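Long-range contacts in GH26C (Muricauda sp. MAR_2010_75, PDB 6Q78), which probably hydrolyses internal beta-1,4-mannosidic linkages in mannans, as a beta-mannanase of glycoside hydrolase family 26: residues A[143-148]-A[216-221]; A[199-204]-A[258-263]. One frame throughout, in Å; residues are numbered along the deposited sequence.

Along the chain the four segments come in the order 143-148, 199-204, 216-221 and 258-263, and the two contacts therefore cross. Contact 1 closes a loop of 67 residues, from helix 132-150 to the residues that lead into strand 220-223. Inside that loop lies helix 193-208, from which contact 2 opens its own loop of 53 residues to the chain just after helix 242-259. The two loops thus overlap along the chain, strand 220-223 lying inside the second. In the family 26 TIM barrel, contact 1 ties a helix to the lead-in of a strand, contact 2 a helix to the turn after the next one. Their centres lie about 17 Å apart, and their nearest atoms, about 6 Å apart, do not touch.

Contact 1 (A[143-148]-A[216-221]); sequences DVLRAF and ALVPII
An apolar contact between a TIM-barrel helix and the lead-in to a strand, this one seats Phe148 and Val218 against each other, joining the outer helix 132-150 to the residues before the parallel strand 220-223. Their CA atoms lie 6.4 Å apart, the closest pair of the two backbones, and no hydrogen bond crosses. Val218 CG2 stands over one face of the Phe148 ring, 4.0 Å from its centroid and 29° off the normal, a CH-pi contact. The ring reaches this methyl because its CG is anti to the backbone N (chi1 178°). Leu145 CD2 packs on Val218 CG2 at 3.7 Å, while Val144 CG1 meets Val218 CG1 at 4.0 Å; one turn of helix thus grips both branches. A leucine in place of Phe148 has no flat face to offer, and would probably leave Val218 CG2 without its CH-pi partner and a gap beside Pro219 CD. Strand 153-157 also borders the contact, through Asn154, which Val218 touches, and Phe156, which Val144 touches. Tyr412 meets the Phe148 ring with the planes at about 55°. Farther out on the ring, Phe148 CE1 comes obliquely to 3.5 Å from Pro219 CD, the two side chains crossing at about a right angle.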
ATOM      1  N   ASP A 143      -2.903 -11.011  11.955  1.00  8.81           N
ATOM      2  CA  ASP A 143      -3.462  -9.656  11.869  1.00  6.94           C
ATOM      3  C   ASP A 143      -4.242  -9.467  10.569  1.00  6.68           C
ATOM      4  O   ASP A 143      -5.306  -8.822  10.567  1.00  7.03           O
ATOM      5  CB  ASP A 143      -2.332  -8.615  11.953  1.00  7.70           C
ATOM      6  CG  ASP A 143      -1.742  -8.472  13.346  1.00  9.90           C
ATOM      7  OD1 ASP A 143      -0.695  -7.745  13.483  1.00 11.57           O
ATOM      8  OD2 ASP A 143      -2.276  -9.073  14.289  1.00 14.70           O
ATOM      9  N   VAL A 144      -3.755 -10.057   9.464  1.00  6.50           N
ATOM     10  CA  VAL A 144      -4.452  -9.961   8.180  1.00  6.37           C
ATOM     11  C   VAL A 144      -5.794 -10.699   8.231  1.00  7.65           C
ATOM     12  O   VAL A 144      -6.810 -10.204   7.703  1.00  7.87           O
ATOM     13  CB  VAL A 144      -3.526 -10.485   7.068  1.00  6.69           C
ATOM     14  CG1 VAL A 144      -4.286 -10.771   5.739  1.00  8.63           C
ATOM     15  CG2 VAL A 144      -2.428  -9.444   6.804  1.00  8.24           C
ATOM     16  N   LEU A 145      -5.813 -11.896   8.830  1.00  6.97           N
ATOM     17  CA  LEU A 145      -7.073 -12.627   8.935  1.00  7.36           C
ATOM     18  C   LEU A 145      -8.045 -11.896   9.840  1.00  7.53           C
ATOM     19  O   LEU A 145      -9.256 -11.838   9.531  1.00  9.06           O
ATOM     20  CB  LEU A 145      -6.856 -14.059   9.438  1.00  7.74           C
ATOM     21  CG  LEU A 145      -5.975 -14.952   8.569  1.00 12.99           C
ATOM     22  CD1 LEU A 145      -5.828 -16.333   9.268  1.00 13.06           C
ATOM     23  CD2 LEU A 145      -6.600 -15.132   7.193  1.00 19.02           C
ATOM     24  N   ARG A 146      -7.550 -11.329  10.956  1.00  7.56           N
ATOM     25  CA  ARG A 146      -8.384 -10.495  11.830  1.00  8.51           C
ATOM     26  C   ARG A 146      -8.967  -9.326  11.046  1.00  9.34           C
ATOM     27  O   ARG A 146     -10.178  -9.031  11.119  1.00  8.47           O
ATOM     28  CB  ARG A 146      -7.513  -9.963  12.973  1.00 11.30           C
ATOM     29  CG  ARG A 146      -8.083  -8.766  13.778  1.00 13.10           C
ATOM     30  CD  ARG A 146      -7.161  -8.481  14.963  1.00 17.61           C
ATOM     31  NE  ARG A 146      -7.459  -7.258  15.685  1.00 20.51           N
ATOM     32  CZ  ARG A 146      -6.675  -6.767  16.637  1.00 20.60           C
ATOM     33  NH1 ARG A 146      -5.542  -7.391  16.947  1.00 22.85           N
ATOM     34  NH2 ARG A 146      -7.012  -5.646  17.267  1.00 30.00           N
ATOM     35  N   ALA A 147      -8.119  -8.648  10.266  1.00  7.36           N
ATOM     36  CA  ALA A 147      -8.602  -7.521   9.473  1.00  6.97           C
ATOM     37  C   ALA A 147      -9.692  -7.965   8.503  1.00  7.10           C
ATOM     38  O   ALA A 147     -10.754  -7.324   8.407  1.00  7.87           O
ATOM     39  CB  ALA A 147      -7.430  -6.871   8.713  1.00  9.33           C
ATOM     40  N   PHE A 148      -9.455  -9.059   7.764  1.00  7.08           N
ATOM     41  CA  PHE A 148     -10.440  -9.511   6.789  1.00  7.29           C
ATOM     42  C   PHE A 148     -11.741  -9.913   7.479  1.00  7.77           C
ATOM     43  O   PHE A 148     -12.836  -9.599   6.989  1.00  9.79           O
ATOM     44  CB  PHE A 148      -9.867 -10.694   6.003  1.00  7.28           C
ATOM     45  CG  PHE A 148     -10.821 -11.275   5.012  1.00  7.60           C
ATOM     46  CD1 PHE A 148     -11.119 -10.591   3.845  1.00  8.65           C
ATOM     47  CD2 PHE A 148     -11.431 -12.488   5.266  1.00  9.45           C
ATOM     48  CE1 PHE A 148     -11.992 -11.127   2.923  1.00 10.41           C
ATOM     49  CE2 PHE A 148     -12.320 -13.046   4.349  1.00 12.26           C
ATOM     50  CZ  PHE A 148     -12.582 -12.349   3.164  1.00 11.42           C
ATOM     51  N   ALA A 216     -13.420 -18.028   2.743  1.00 13.39           N
ATOM     52  CA  ALA A 216     -12.929 -17.468   1.496  1.00 10.22           C
ATOM     53  C   ALA A 216     -11.462 -17.046   1.639  1.00 12.75           C
ATOM     54  O   ALA A 216     -11.008 -16.666   2.723  1.00 11.58           O
ATOM     55  CB  ALA A 216     -13.709 -16.196   1.140  1.00 14.47           C
ATOM     56  N   LEU A 217     -10.746 -17.046   0.516  1.00 10.87           N
ATOM     57  CA  LEU A 217      -9.413 -16.448   0.484  1.00  8.75           C
ATOM     58  C   LEU A 217      -9.467 -14.934   0.693  1.00  8.87           C
ATOM     59  O   LEU A 217     -10.325 -14.233   0.150  1.00  9.69           O
ATOM     60  CB  LEU A 217      -8.708 -16.758  -0.850  1.00 11.17           C
ATOM     61  CG  LEU A 217      -8.347 -18.233  -1.060  1.00 13.72           C
ATOM     62  CD1 LEU A 217      -7.754 -18.469  -2.450  1.00 19.39           C
ATOM     63  CD2 LEU A 217      -7.345 -18.633   0.003  1.00 24.31           C
ATOM     64  N   VAL A 218      -8.512 -14.419   1.458  1.00  9.48           N
ATOM     65  CA  VAL A 218      -8.426 -12.991   1.752  1.00  9.49           C
ATOM     66  C   VAL A 218      -7.846 -12.274   0.538  1.00  7.93           C
ATOM     67  O   VAL A 218      -6.683 -12.536   0.168  1.00  8.56           O
ATOM     68  CB  VAL A 218      -7.501 -12.737   2.952  1.00  8.26           C
ATOM     69  CG1 VAL A 218      -7.356 -11.224   3.188  1.00  7.91           C
ATOM     70  CG2 VAL A 218      -8.025 -13.462   4.193  1.00 12.07           C
ATOM     71  N   PRO A 219      -8.561 -11.340  -0.097  1.00  7.20           N
ATOM     72  CA  PRO A 219      -7.927 -10.553  -1.171  1.00  7.74           C
ATOM     73  C   PRO A 219      -6.882  -9.631  -0.587  1.00  8.21           C
ATOM     74  O   PRO A 219      -7.105  -9.009   0.449  1.00  9.37           O
ATOM     75  CB  PRO A 219      -9.092  -9.752  -1.777  1.00 10.49           C
ATOM     76  CG  PRO A 219     -10.338 -10.562  -1.360  1.00  8.33           C
ATOM     77  CD  PRO A 219     -10.004 -11.056   0.019  1.00  7.81           C
ATOM     78  N   ILE A 220      -5.722  -9.562  -1.249  1.00  7.40           N
ATOM     79  CA  ILE A 220      -4.745  -8.573  -0.828  1.00  8.51           C
ATOM     80  C   ILE A 220      -4.348  -7.696  -2.002  1.00  8.04           C
ATOM     81  O   ILE A 220      -4.309  -8.137  -3.159  1.00  8.40           O
ATOM     82  CB  ILE A 220      -3.510  -9.198  -0.160  1.00  9.98           C
ATOM     83  CG1 ILE A 220      -2.715 -10.036  -1.137  1.00  9.28           C
ATOM     84  CG2 ILE A 220      -3.880  -9.995   1.134  1.00  9.46           C
ATOM     85  CD1 ILE A 220      -1.308 -10.313  -0.638  1.00 11.15           C
ATOM     86  N   ILE A 221      -4.022  -6.449  -1.684  1.00  7.61           N
ATOM     87  CA  ILE A 221      -3.419  -5.534  -2.655  1.00  6.71           C
ATOM     88  C   ILE A 221      -1.913  -5.627  -2.491  1.00  7.30           C
ATOM     89  O   ILE A 221      -1.389  -5.411  -1.400  1.00  9.58           O
ATOM     90  CB  ILE A 221      -3.907  -4.103  -2.413  1.00  6.59           C
ATOM     91  CG1 ILE A 221      -5.442  -4.017  -2.570  1.00  8.13           C
ATOM     92  CG2 ILE A 221      -3.142  -3.133  -3.325  1.00  6.85           C
ATOM     93  CD1 ILE A 221      -6.016  -2.737  -2.092  1.00 11.22           C
TER

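Contact 2 (A[199-204]-A[258-263]); sequences KLEKIA and NTLSVN
Ala204 and Val262 bring the backbones closest, their CA atoms 6.2 Å apart, where a turn of helix 193-208 faces the chain just after helix 242-259; there Ser261 leaves helical geometry with positive phi (49°). No hydrogen bond crosses, so the evidence for the join is apolar. Leu260 and Val262 both direct their side chains at segment 199-204 and converge on one methyl. Ala204 CB lies 3.6 Å from Leu260 CD1 and 3.5 Å from Val262 CG2, the latter a close methyl-to-methyl approach. With Leu260 CG anti to the carbonyl carbon (chi1 -56°), the isobutyl group brings CD1 to Ala204 CB and also to the carbonyl Leu200 O, with Leu260 CD1 and Leu200 O 3.7 Å apart. The other branch, Leu260 CD2, lies 3.9 Å from Glu201 CG, where the two side chains cross at about a right angle. Glu201 therefore lends the contact its aliphatic part, while Glu201 OE2 is hydrogen-bonded to Tyr255 OH on helix 242-259. Lys208 NZ, farther along helix 193-208, is hydrogen-bonded to Leu260 O. Leu200 continues the apolar seam by resting on Phe251, Thr252 and Tyr255. The packing of one outer helix against the turn that leads from the next helix into strand 265-269 belongs to the helical layer around a beta/alpha TIM barrel, the fold of family 26 glycoside hydrolases.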
ATOM      1  N   LYS A 199      11.453 -16.499  -4.089  1.00  8.54           N
ATOM      2  CA  LYS A 199      10.787 -15.516  -3.226  1.00  8.01           C
ATOM      3  C   LYS A 199       9.335 -15.307  -3.644  1.00  7.76           C
ATOM      4  O   LYS A 199       8.441 -15.182  -2.793  1.00  9.70           O
ATOM      5  CB  LYS A 199      11.525 -14.177  -3.266  1.00  8.29           C
ATOM      6  CG  LYS A 199      12.973 -14.205  -2.780  1.00  8.10           C
ATOM      7  CD  LYS A 199      13.122 -14.878  -1.408  1.00  9.42           C
ATOM      8  CE  LYS A 199      14.561 -14.640  -0.895  1.00 10.51           C
ATOM      9  NZ  LYS A 199      14.763 -15.277   0.466  1.00 12.46           N
ATOM     10  N   LEU A 200       9.078 -15.218  -4.963  1.00  7.91           N
ATOM     11  CA  LEU A 200       7.689 -15.094  -5.417  1.00  7.78           C
ATOM     12  C   LEU A 200       6.879 -16.334  -5.058  1.00  7.99           C
ATOM     13  O   LEU A 200       5.687 -16.236  -4.741  1.00  8.65           O
ATOM     14  CB  LEU A 200       7.627 -14.828  -6.925  1.00  9.00           C
ATOM     15  CG  LEU A 200       8.291 -13.507  -7.330  1.00  7.89           C
ATOM     16  CD1 LEU A 200       8.065 -13.410  -8.837  1.00 10.28           C
ATOM     17  CD2 LEU A 200       7.686 -12.297  -6.615  1.00  7.99           C
ATOM     18  N   GLU A 201       7.506 -17.505  -5.105  1.00 10.09           N
ATOM     19  CA  GLU A 201       6.802 -18.721  -4.698  1.00  9.29           C
ATOM     20  C   GLU A 201       6.424 -18.664  -3.223  1.00  9.67           C
ATOM     21  O   GLU A 201       5.338 -19.129  -2.842  1.00 10.78           O
ATOM     22  CB  GLU A 201       7.661 -19.947  -5.021  1.00 11.88           C
ATOM     23  CG  GLU A 201       7.745 -20.187  -6.543  1.00 14.51           C
ATOM     24  CD  GLU A 201       8.992 -20.947  -7.001  1.00 20.92           C
ATOM     25  OE1 GLU A 201       9.660 -21.606  -6.165  1.00 19.26           O
ATOM     26  OE2 GLU A 201       9.311 -20.892  -8.217  1.00 18.28           O
ATOM     27  N   LYS A 202       7.289 -18.079  -2.380  1.00  8.70           N
ATOM     28  CA  LYS A 202       6.938 -17.914  -0.966  1.00  8.84           C
ATOM     29  C   LYS A 202       5.808 -16.902  -0.798  1.00 10.06           C
ATOM     30  O   LYS A 202       4.865 -17.141  -0.033  1.00  8.52           O
ATOM     31  CB  LYS A 202       8.171 -17.448  -0.170  1.00  8.07           C
ATOM     32  CG  LYS A 202       7.903 -17.195   1.321  1.00 10.91           C
ATOM     33  CD  LYS A 202       7.415 -18.493   2.010  1.00 11.29           C
ATOM     34  CE  LYS A 202       6.877 -18.208   3.425  1.00 13.40           C
ATOM     35  NZ  LYS A 202       7.955 -17.679   4.334  1.00 10.76           N
ATOM     36  N   ILE A 203       5.854 -15.776  -1.522  1.00  7.47           N
ATOM     37  CA  ILE A 203       4.731 -14.844  -1.488  1.00  7.03           C
ATOM     38  C   ILE A 203       3.441 -15.544  -1.899  1.00  7.08           C
ATOM     39  O   ILE A 203       2.383 -15.348  -1.283  1.00  8.19           O
ATOM     40  CB  ILE A 203       5.033 -13.618  -2.373  1.00  6.71           C
ATOM     41  CG1 ILE A 203       6.077 -12.734  -1.658  1.00  8.41           C
ATOM     42  CG2 ILE A 203       3.716 -12.824  -2.665  1.00  7.41           C
ATOM     43  CD1 ILE A 203       6.533 -11.552  -2.491  1.00 12.34           C
ATOM     44  N   ALA A 204       3.496 -16.356  -2.961  1.00  7.72           N
ATOM     45  CA  ALA A 204       2.288 -17.026  -3.443  1.00  8.27           C
ATOM     46  C   ALA A 204       1.759 -18.025  -2.429  1.00  8.41           C
ATOM     47  O   ALA A 204       0.540 -18.081  -2.196  1.00  9.85           O
ATOM     48  CB  ALA A 204       2.578 -17.718  -4.773  1.00  9.97           C
ATOM     49  N   ASN A 258      -0.177 -16.204 -13.328  1.00 13.30           N
ATOM     50  CA  ASN A 258      -0.283 -17.314 -14.259  1.00 13.58           C
ATOM     51  C   ASN A 258       0.484 -18.544 -13.777  1.00 15.59           C
ATOM     52  O   ASN A 258      -0.120 -19.589 -13.537  1.00 22.48           O
ATOM     53  CB  ASN A 258       0.140 -16.841 -15.658  1.00 14.62           C
ATOM     54  CG  ASN A 258      -0.764 -15.729 -16.171  1.00 20.96           C
ATOM     55  OD1 ASN A 258      -0.305 -14.662 -16.565  1.00 44.18           O
ATOM     56  ND2 ASN A 258      -2.059 -15.973 -16.145  1.00 33.73           N
ATOM     57  N   THR A 259       1.804 -18.442 -13.602  1.00 12.41           N
ATOM     58  CA  THR A 259       2.576 -19.617 -13.201  1.00 15.31           C
ATOM     59  C   THR A 259       2.144 -20.152 -11.841  1.00 14.73           C
ATOM     60  O   THR A 259       2.010 -21.372 -11.663  1.00 15.07           O
ATOM     61  CB  THR A 259       4.066 -19.283 -13.225  1.00 18.36           C
ATOM     62  OG1 THR A 259       4.400 -18.854 -14.545  1.00 18.79           O
ATOM     63  CG2 THR A 259       4.901 -20.504 -12.891  1.00 17.29           C
ATOM     64  N   LEU A 260       1.917 -19.262 -10.869  1.00 13.37           N
ATOM     65  CA  LEU A 260       1.627 -19.677  -9.497  1.00 11.86           C
ATOM     66  C   LEU A 260       0.137 -19.593  -9.160  1.00 14.37           C
ATOM     67  O   LEU A 260      -0.245 -19.841  -8.010  1.00 15.10           O
ATOM     68  CB  LEU A 260       2.450 -18.848  -8.495  1.00 10.72           C
ATOM     69  CG  LEU A 260       3.951 -18.913  -8.750  1.00 12.27           C
ATOM     70  CD1 LEU A 260       4.650 -18.062  -7.745  1.00 11.26           C
ATOM     71  CD2 LEU A 260       4.462 -20.362  -8.705  1.00 16.50           C
ATOM     72  N   SER A 261      -0.699 -19.242 -10.135  1.00 11.29           N
ATOM     73  CA  SER A 261      -2.166 -19.206  -9.985  1.00 10.60           C
ATOM     74  C   SER A 261      -2.643 -18.474  -8.738  1.00 11.72           C
ATOM     75  O   SER A 261      -3.574 -18.923  -8.052  1.00 14.21           O
ATOM     76  CB  SER A 261      -2.772 -20.607 -10.042  1.00 15.00           C
ATOM     77  OG  SER A 261      -2.400 -21.267 -11.244  1.00 21.43           O
ATOM     78  N   VAL A 262      -2.052 -17.309  -8.467  1.00 10.63           N
ATOM     79  CA  VAL A 262      -2.505 -16.497  -7.338  1.00  9.96           C
ATOM     80  C   VAL A 262      -3.717 -15.707  -7.802  1.00 10.87           C
ATOM     81  O   VAL A 262      -3.604 -14.806  -8.638  1.00 13.29           O
ATOM     82  CB  VAL A 262      -1.422 -15.552  -6.821  1.00  9.50           C
ATOM     83  CG1 VAL A 262      -1.999 -14.683  -5.679  1.00 10.68           C
ATOM     84  CG2 VAL A 262      -0.226 -16.368  -6.291  1.00 10.96           C
ATOM     85  N   ASN A 263      -4.881 -16.037  -7.255  1.00  9.97           N
ATOM     86  CA  ASN A 263      -6.122 -15.431  -7.701  1.00 10.15           C
ATOM     87  C   ASN A 263      -6.720 -14.465  -6.699  1.00  8.75           C
ATOM     88  O   ASN A 263      -7.814 -13.938  -6.948  1.00 11.58           O
ATOM     89  CB  ASN A 263      -7.129 -16.541  -8.038  1.00 11.65           C
ATOM     90  CG  ASN A 263      -6.770 -17.254  -9.303  1.00 15.86           C
ATOM     91  OD1 ASN A 263      -6.242 -16.631 -10.220  1.00 14.17           O
ATOM     92  ND2 ASN A 263      -7.061 -18.558  -9.383  1.00 16.89           N
TER